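Local coordinates for protein dinoflagellate luciferase (Lingulodinium polyedrum, PDB 1VPR) that catalyses the light-emitting oxidation of dinoflagellate luciferin by molecular oxygen, giving blue flashes at night, this chain being the third of its three homologous luciferase domains, at residues G213-V218 with I315-R320; T231-H236 with K344-P349. All coordinates share one frame; numbering follows the deposited sequence.

Interaction 1. Residues G213-V218 with I315-R320; sequences GDVCTV and IPLQSR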
ATOM      1  N   GLY A 213     -17.536   5.707  -5.828  1.00 14.68           N
ATOM      2  CA  GLY A 213     -18.307   5.202  -4.701  1.00 13.21           C
ATOM      3  C   GLY A 213     -17.455   4.322  -3.795  1.00 12.78           C
ATOM      4  O   GLY A 213     -16.442   4.769  -3.249  1.00 14.44           O
ATOM      5  N   ASP A 214     -17.841   3.056  -3.675  1.00 13.27           N
ATOM      6  CA  ASP A 214     -17.127   2.117  -2.825  1.00 16.04           C
ATOM      7  C   ASP A 214     -16.113   1.232  -3.564  1.00 16.43           C
ATOM      8  O   ASP A 214     -15.617   0.238  -3.003  1.00 15.53           O
ATOM      9  CB  ASP A 214     -18.136   1.238  -2.073  1.00 16.20           C
ATOM     10  CG  ASP A 214     -19.080   0.506  -3.009  1.00 20.00           C
ATOM     11  OD1 ASP A 214     -19.921  -0.280  -2.533  1.00 19.92           O
ATOM     12  OD2 ASP A 214     -18.992   0.710  -4.233  1.00 18.69           O
ATOM     13  N   VAL A 215     -15.822   1.572  -4.820  1.00 13.44           N
ATOM     14  CA  VAL A 215     -14.840   0.814  -5.619  1.00 14.21           C
ATOM     15  C   VAL A 215     -13.737   1.772  -6.038  1.00 13.44           C
ATOM     16  O   VAL A 215     -14.005   2.881  -6.512  1.00 13.46           O
ATOM     17  CB  VAL A 215     -15.492   0.190  -6.877  1.00 15.50           C
ATOM     18  CG1 VAL A 215     -14.420  -0.372  -7.816  1.00 16.07           C
ATOM     19  CG2 VAL A 215     -16.445  -0.927  -6.451  1.00 14.23           C
ATOM     20  N   CYS A 216     -12.488   1.369  -5.829  1.00 12.89           N
ATOM     21  CA  CYS A 216     -11.353   2.205  -6.198  1.00 11.27           C
ATOM     22  C   CYS A 216     -10.254   1.431  -6.897  1.00 10.92           C
ATOM     23  O   CYS A 216     -10.077   0.246  -6.639  1.00 14.68           O
ATOM     24  CB  CYS A 216     -10.679   2.789  -4.964  1.00 14.88           C
ATOM     25  SG  CYS A 216     -11.590   3.988  -4.010  1.00 16.74           S
ATOM     26  N   THR A 217      -9.504   2.116  -7.750  1.00 11.51           N
ATOM     27  CA  THR A 217      -8.311   1.537  -8.373  1.00 10.93           C
ATOM     28  C   THR A 217      -7.203   2.438  -7.823  1.00 10.54           C
ATOM     29  O   THR A 217      -7.322   3.667  -7.841  1.00 11.71           O
ATOM     30  CB  THR A 217      -8.329   1.623  -9.876  1.00 12.67           C
ATOM     31  OG1 THR A 217      -9.305   0.704 -10.376  1.00 11.26           O
ATOM     32  CG2 THR A 217      -6.938   1.249 -10.445  1.00 12.15           C
ATOM     33  N   VAL A 218      -6.135   1.840  -7.305  1.00 12.31           N
ATOM     34  CA  VAL A 218      -5.058   2.601  -6.702  1.00 11.32           C
ATOM     35  C   VAL A 218      -3.689   2.262  -7.297  1.00 12.81           C
ATOM     36  O   VAL A 218      -3.312   1.094  -7.390  1.00 10.73           O
ATOM     37  CB  VAL A 218      -5.000   2.351  -5.150  1.00 12.67           C
ATOM     38  CG1 VAL A 218      -3.854   3.143  -4.509  1.00 10.28           C
ATOM     39  CG2 VAL A 218      -6.324   2.739  -4.508  1.00 12.51           C
ATOM     40  N   ILE A 315      -8.853  -0.533 -13.481  1.00 15.74           N
ATOM     41  CA  ILE A 315      -8.698  -1.868 -14.051  1.00 16.10           C
ATOM     42  C   ILE A 315      -9.899  -2.630 -13.457  1.00 16.68           C
ATOM     43  O   ILE A 315     -10.506  -2.169 -12.464  1.00 14.51           O
ATOM     44  CB  ILE A 315      -7.352  -2.543 -13.691  1.00 17.09           C
ATOM     45  CG1 ILE A 315      -7.115  -2.520 -12.181  1.00 18.34           C
ATOM     46  CG2 ILE A 315      -6.209  -1.834 -14.419  1.00 19.23           C
ATOM     47  CD1 ILE A 315      -5.992  -3.476 -11.732  1.00 17.62           C
ATOM     48  N   PRO A 316     -10.276  -3.770 -14.061  1.00 14.81           N
ATOM     49  CA  PRO A 316     -11.413  -4.580 -13.601  1.00 15.22           C
ATOM     50  C   PRO A 316     -11.416  -4.921 -12.126  1.00 15.05           C
ATOM     51  O   PRO A 316     -10.361  -5.062 -11.494  1.00 13.70           O
ATOM     52  CB  PRO A 316     -11.325  -5.822 -14.470  1.00 15.96           C
ATOM     53  CG  PRO A 316     -10.783  -5.259 -15.775  1.00 15.82           C
ATOM     54  CD  PRO A 316      -9.682  -4.351 -15.282  1.00 16.17           C
ATOM     55  N   LEU A 317     -12.614  -5.077 -11.582  1.00 14.36           N
ATOM     56  CA  LEU A 317     -12.781  -5.401 -10.161  1.00 13.88           C
ATOM     57  C   LEU A 317     -12.436  -6.857  -9.848  1.00 12.72           C
ATOM     58  O   LEU A 317     -12.613  -7.738 -10.684  1.00 12.56           O
ATOM     59  CB  LEU A 317     -14.226  -5.131  -9.761  1.00 14.70           C
ATOM     60  CG  LEU A 317     -14.673  -5.438  -8.329  1.00 16.51           C
ATOM     61  CD1 LEU A 317     -13.866  -4.601  -7.325  1.00 15.15           C
ATOM     62  CD2 LEU A 317     -16.189  -5.127  -8.230  1.00 18.59           C
ATOM     63  N   GLN A 318     -11.963  -7.098  -8.625  1.00 12.30           N
ATOM     64  CA  GLN A 318     -11.611  -8.441  -8.173  1.00 13.13           C
ATOM     65  C   GLN A 318     -11.581  -8.429  -6.662  1.00 11.68           C
ATOM     66  O   GLN A 318     -11.674  -7.365  -6.024  1.00 10.03           O
ATOM     67  CB  GLN A 318     -10.204  -8.830  -8.670  1.00 11.99           C
ATOM     68  CG  GLN A 318      -9.083  -7.917  -8.191  1.00 11.61           C
ATOM     69  CD  GLN A 318      -8.647  -8.179  -6.762  1.00 13.80           C
ATOM     70  OE1 GLN A 318      -8.445  -9.322  -6.372  1.00 15.13           O
ATOM     71  NE2 GLN A 318      -8.460  -7.107  -5.980  1.00 12.19           N
ATOM     72  N   SER A 319     -11.443  -9.620  -6.095  1.00 13.67           N
ATOM     73  CA  SER A 319     -11.306  -9.763  -4.650  1.00 12.78           C
ATOM     74  C   SER A 319     -10.687 -11.124  -4.425  1.00 12.05           C
ATOM     75  O   SER A 319     -10.567 -11.935  -5.353  1.00 12.62           O
ATOM     76  CB  SER A 319     -12.652  -9.631  -3.912  1.00 12.79           C
ATOM     77  OG  SER A 319     -13.440 -10.810  -3.957  1.00 15.08           O
ATOM     78  N   ARG A 320     -10.242 -11.350  -3.195  1.00 13.40           N
ATOM     79  CA  ARG A 320      -9.609 -12.591  -2.790  1.00 12.70           C
ATOM     80  C   ARG A 320     -10.287 -13.128  -1.527  1.00 14.82           C
ATOM     81  O   ARG A 320      -9.646 -13.765  -0.695  1.00 14.16           O
ATOM     82  CB  ARG A 320      -8.125 -12.339  -2.519  1.00 12.67           C
ATOM     83  CG  ARG A 320      -7.349 -11.885  -3.767  1.00 12.39           C
ATOM     84  CD  ARG A 320      -7.434 -12.937  -4.869  1.00 15.32           C
ATOM     85  NE  ARG A 320      -7.065 -14.259  -4.355  1.00 14.19           N
ATOM     86  CZ  ARG A 320      -5.811 -14.677  -4.182  1.00 16.36           C
ATOM     87  NH1 ARG A 320      -4.771 -13.881  -4.486  1.00 13.50           N
ATOM     88  NH2 ARG A 320      -5.594 -15.901  -3.712  1.00 13.92           N
TER
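Ile315 meets Thr217 through both its backbone and its side chain. The Ile315 N-H points at the hydroxyl, with Ile315 N 3.4 Å from Thr217 OG1 and an N-H...O angle of 158°, long enough to count as a weak hydrogen bond. The stronger partner of this hydroxyl is Thr231 OG1 on the adjacent strand, which also bonds the carbonyl oxygen of Ile315, so the threonine pair meets the Ile315 backbone at both its N-H, weakly, and its C=O. In Thr217, CG2 lies opposite the backbone N while OG1 lies beside it (chi1 -71°), an arrangement that turns both branches to Ile315: CG2 comes within 4.2 Å of Ile315 CG1, the two side chains crossing at nearly a right angle. Past Pro316, Leu317 reaches strand 215-219 with one methyl, CD1 lying 4.3 Å from Val215 CG1. Val215 and Thr217 point toward the loop, whereas Cys216 between them turns away, as expected for an extended strand. Farther on, Gln318 NE2 bonds the carbonyl oxygen of Thr231, and Arg320, the N-cap of helix 321-324, pairs with Asp353. The loop after the last strand of the calycin barrel is thus laid against strands 215-219 and 229-233. With one weak hydrogen bond and loose apolar touches, the direct contact is modest; the neighbouring strand adds polar links at Ile315 O and Gln318 NE2, both through Thr231.

Interaction 2. Residues T231-H236 with K344-P349; sequences TWKSGH and KDLDYP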
ATOM      1  N   THR A 231      -7.296  -2.905  -7.774  1.00 15.66           N
ATOM      2  CA  THR A 231      -8.675  -2.428  -7.677  1.00 17.03           C
ATOM      3  C   THR A 231      -9.329  -3.252  -6.570  1.00 15.97           C
ATOM      4  O   THR A 231      -9.149  -4.472  -6.503  1.00 16.13           O
ATOM      5  CB  THR A 231      -9.465  -2.669  -8.989  1.00 17.79           C
ATOM      6  OG1 THR A 231      -8.920  -1.858 -10.038  1.00 20.52           O
ATOM      7  CG2 THR A 231     -10.921  -2.291  -8.816  1.00 17.51           C
ATOM      8  N   TRP A 232     -10.092  -2.594  -5.706  1.00 14.13           N
ATOM      9  CA  TRP A 232     -10.759  -3.314  -4.633  1.00 15.08           C
ATOM     10  C   TRP A 232     -12.113  -2.694  -4.324  1.00 15.34           C
ATOM     11  O   TRP A 232     -12.457  -1.635  -4.846  1.00 14.10           O
ATOM     12  CB  TRP A 232      -9.869  -3.346  -3.364  1.00 14.10           C
ATOM     13  CG  TRP A 232      -9.163  -2.070  -3.021  1.00 13.48           C
ATOM     14  CD1 TRP A 232      -7.819  -1.807  -3.170  1.00 15.40           C
ATOM     15  CD2 TRP A 232      -9.749  -0.854  -2.518  1.00 15.19           C
ATOM     16  NE1 TRP A 232      -7.539  -0.514  -2.805  1.00 15.75           N
ATOM     17  CE2 TRP A 232      -8.701   0.098  -2.405  1.00 15.91           C
ATOM     18  CE3 TRP A 232     -11.051  -0.475  -2.159  1.00 14.99           C
ATOM     19  CZ2 TRP A 232      -8.918   1.406  -1.950  1.00 18.74           C
ATOM     20  CZ3 TRP A 232     -11.267   0.834  -1.705  1.00 14.83           C
ATOM     21  CH2 TRP A 232     -10.206   1.754  -1.608  1.00 16.74           C
ATOM     22  N   LYS A 233     -12.899  -3.367  -3.492  1.00 14.77           N
ATOM     23  CA  LYS A 233     -14.204  -2.838  -3.117  1.00 14.33           C
ATOM     24  C   LYS A 233     -14.341  -2.890  -1.592  1.00 13.08           C
ATOM     25  O   LYS A 233     -13.873  -3.839  -0.936  1.00 12.45           O
ATOM     26  CB  LYS A 233     -15.336  -3.642  -3.786  1.00 13.26           C
ATOM     27  CG  LYS A 233     -16.756  -3.181  -3.367  1.00 14.41           C
ATOM     28  CD  LYS A 233     -17.857  -3.948  -4.135  1.00 14.94           C
ATOM     29  CE  LYS A 233     -19.236  -3.464  -3.705  1.00 13.80           C
ATOM     30  NZ  LYS A 233     -20.291  -3.827  -4.687  1.00 13.67           N
ATOM     31  N   SER A 234     -14.967  -1.855  -1.041  1.00 13.98           N
ATOM     32  CA  SER A 234     -15.203  -1.753   0.397  1.00 13.28           C
ATOM     33  C   SER A 234     -15.665  -3.101   0.953  1.00 12.91           C
ATOM     34  O   SER A 234     -16.618  -3.684   0.454  1.00 15.34           O
ATOM     35  CB  SER A 234     -16.280  -0.693   0.641  1.00 15.72           C
ATOM     36  OG  SER A 234     -16.545  -0.505   2.015  1.00 16.19           O
ATOM     37  N   GLY A 235     -14.966  -3.603   1.967  1.00 14.31           N
ATOM     38  CA  GLY A 235     -15.341  -4.856   2.615  1.00 15.60           C
ATOM     39  C   GLY A 235     -14.850  -6.146   1.966  1.00 18.09           C
ATOM     40  O   GLY A 235     -15.137  -7.245   2.483  1.00 15.43           O
ATOM     41  N   HIS A 236     -14.106  -6.033   0.857  1.00 14.79           N
ATOM     42  CA  HIS A 236     -13.610  -7.218   0.158  1.00 13.64           C
ATOM     43  C   HIS A 236     -12.095  -7.316   0.150  1.00 13.03           C
ATOM     44  O   HIS A 236     -11.398  -6.323  -0.006  1.00 13.87           O
ATOM     45  CB  HIS A 236     -14.160  -7.235  -1.277  1.00 15.02           C
ATOM     46  CG  HIS A 236     -15.648  -7.422  -1.344  1.00 16.47           C
ATOM     47  ND1 HIS A 236     -16.238  -8.668  -1.382  1.00 16.64           N
ATOM     48  CD2 HIS A 236     -16.666  -6.523  -1.326  1.00 16.25           C
ATOM     49  CE1 HIS A 236     -17.555  -8.529  -1.394  1.00 17.42           C
ATOM     50  NE2 HIS A 236     -17.840  -7.238  -1.360  1.00 16.06           N
ATOM     51  N   LYS A 344     -16.542 -15.406  -1.632  1.00 19.44           N
ATOM     52  CA  LYS A 344     -16.543 -15.658  -3.073  1.00 17.13           C
ATOM     53  C   LYS A 344     -15.858 -14.468  -3.717  1.00 16.85           C
ATOM     54  O   LYS A 344     -16.108 -13.314  -3.351  1.00 18.61           O
ATOM     55  CB  LYS A 344     -17.965 -15.796  -3.602  1.00 19.05           C
ATOM     56  N   ASP A 345     -14.960 -14.735  -4.652  1.00 16.82           N
ATOM     57  CA  ASP A 345     -14.259 -13.635  -5.305  1.00 14.99           C
ATOM     58  C   ASP A 345     -15.174 -12.888  -6.280  1.00 13.30           C
ATOM     59  O   ASP A 345     -15.878 -13.501  -7.060  1.00 13.54           O
ATOM     60  CB  ASP A 345     -13.036 -14.165  -6.052  1.00 14.28           C
ATOM     61  CG  ASP A 345     -11.957 -14.689  -5.130  1.00 16.07           C
ATOM     62  OD1 ASP A 345     -10.977 -15.226  -5.684  1.00 16.19           O
ATOM     63  OD2 ASP A 345     -12.043 -14.560  -3.879  1.00 14.78           O
ATOM     64  N   LEU A 346     -15.149 -11.560  -6.217  1.00 13.75           N
ATOM     65  CA  LEU A 346     -15.943 -10.705  -7.085  1.00 14.26           C
ATOM     66  C   LEU A 346     -15.655 -10.976  -8.555  1.00 12.18           C
ATOM     67  O   LEU A 346     -16.501 -10.728  -9.402  1.00 13.11           O
ATOM     68  CB  LEU A 346     -15.667  -9.217  -6.749  1.00 14.31           C
ATOM     69  CG  LEU A 346     -16.095  -8.745  -5.348  1.00 14.46           C
ATOM     70  CD1 LEU A 346     -15.705  -7.275  -5.121  1.00 16.45           C
ATOM     71  CD2 LEU A 346     -17.617  -8.906  -5.218  1.00 17.82           C
ATOM     72  N   ASP A 347     -14.482 -11.517  -8.866  1.00 13.28           N
ATOM     73  CA  ASP A 347     -14.144 -11.793 -10.266  1.00 14.50           C
ATOM     74  C   ASP A 347     -14.155 -13.284 -10.651  1.00 14.51           C
ATOM     75  O   ASP A 347     -13.668 -13.670 -11.721  1.00 13.83           O
ATOM     76  CB  ASP A 347     -12.790 -11.145 -10.624  1.00 13.26           C
ATOM     77  CG  ASP A 347     -11.649 -11.634  -9.762  1.00 16.32           C
ATOM     78  OD1 ASP A 347     -11.875 -11.977  -8.580  1.00 16.36           O
ATOM     79  OD2 ASP A 347     -10.502 -11.653 -10.256  1.00 17.53           O
ATOM     80  N   TYR A 348     -14.722 -14.107  -9.775  1.00 14.88           N
ATOM     81  CA  TYR A 348     -14.855 -15.546  -9.998  1.00 17.09           C
ATOM     82  C   TYR A 348     -15.498 -15.715 -11.385  1.00 15.32           C
ATOM     83  O   TYR A 348     -16.442 -14.995 -11.721  1.00 13.19           O
ATOM     84  CB  TYR A 348     -15.762 -16.139  -8.915  1.00 16.71           C
ATOM     85  CG  TYR A 348     -16.092 -17.602  -9.128  1.00 18.19           C
ATOM     86  CD1 TYR A 348     -15.301 -18.609  -8.574  1.00 20.01           C
ATOM     87  CD2 TYR A 348     -17.180 -17.975  -9.919  1.00 19.61           C
ATOM     88  CE1 TYR A 348     -15.584 -19.957  -8.801  1.00 20.42           C
ATOM     89  CE2 TYR A 348     -17.476 -19.321 -10.161  1.00 20.79           C
ATOM     90  CZ  TYR A 348     -16.678 -20.299  -9.601  1.00 20.58           C
ATOM     91  OH  TYR A 348     -16.987 -21.608  -9.852  1.00 21.43           O
ATOM     92  N   PRO A 349     -15.063 -16.708 -12.177  1.00 15.79           N
ATOM     93  CA  PRO A 349     -14.057 -17.754 -12.011  1.00 16.11           C
ATOM     94  C   PRO A 349     -12.611 -17.477 -12.427  1.00 16.59           C
ATOM     95  O   PRO A 349     -11.904 -18.439 -12.711  1.00 16.79           O
ATOM     96  CB  PRO A 349     -14.643 -18.887 -12.842  1.00 15.12           C
ATOM     97  CG  PRO A 349     -15.054 -18.109 -14.089  1.00 16.37           C
ATOM     98  CD  PRO A 349     -15.706 -16.842 -13.504  1.00 16.74           C
TER
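With CG of His236 set opposite the carbonyl carbon (chi1 -66°) and CG of Lys233 opposite the backbone N (chi1 177°), the imidazole ring and the extended lysine chain both come against Leu346, on adjoining sides of its CD1 methyl. The leucine side chain crosses each of them at about a right angle and touches with its branched end. Its CD1 methyl sits over one face of the imidazole, 3.9 Å from the centroid of the His236 ring and 16° off the ring normal, a CH-pi contact. The other branch lies over the same face, with Leu346 CD2 3.8 Å from His236 CE1. On the lysine, the aliphatic stem does the touching, Lys233 CB lying 3.9 Å from Leu346 CD1. Lys233 and His236 are the ends of a type II beta turn closed by the hydrogen bond from His236 N to Lys233 O (2.8 Å), with Gly235 at its positive-phi corner. In the calycin barrel this turn joins strands 229-233 and 237-241, the two outermost in the order of the ten-stranded antiparallel sheet. Leu346 stands on a turn of its own, type I from Asp345 to Tyr348, closed by the hydrogen bond from Tyr348 N to Asp345 O (3.0 Å). Asp321 bonds His236 ND1 and also Ser319 OG, and that serine hydroxyl bonds Leu346 N, so one polar chain connects the ring to the backbone of the residue lying on its face.

Both interactions fasten the segment after the last barrel strand onto neighbouring strands of one sheet, 215-219 for interaction 1 and 229-233 with its following turn for interaction 2. Interaction 1 is partly buried and mixes one weak hydrogen bond to a hydroxyl with methyl contacts; interaction 2 lies at the surface and has a CH-pi contact and aliphatic packing across its segments, built around one exposed leucine. Their centres lie about 7 Å apart, and Thr231, in the first segment of interaction 2, joins them through its bonds to both segments of interaction 1. Residues 315-320 pass by the strand whose following turn packs against residues 344-349.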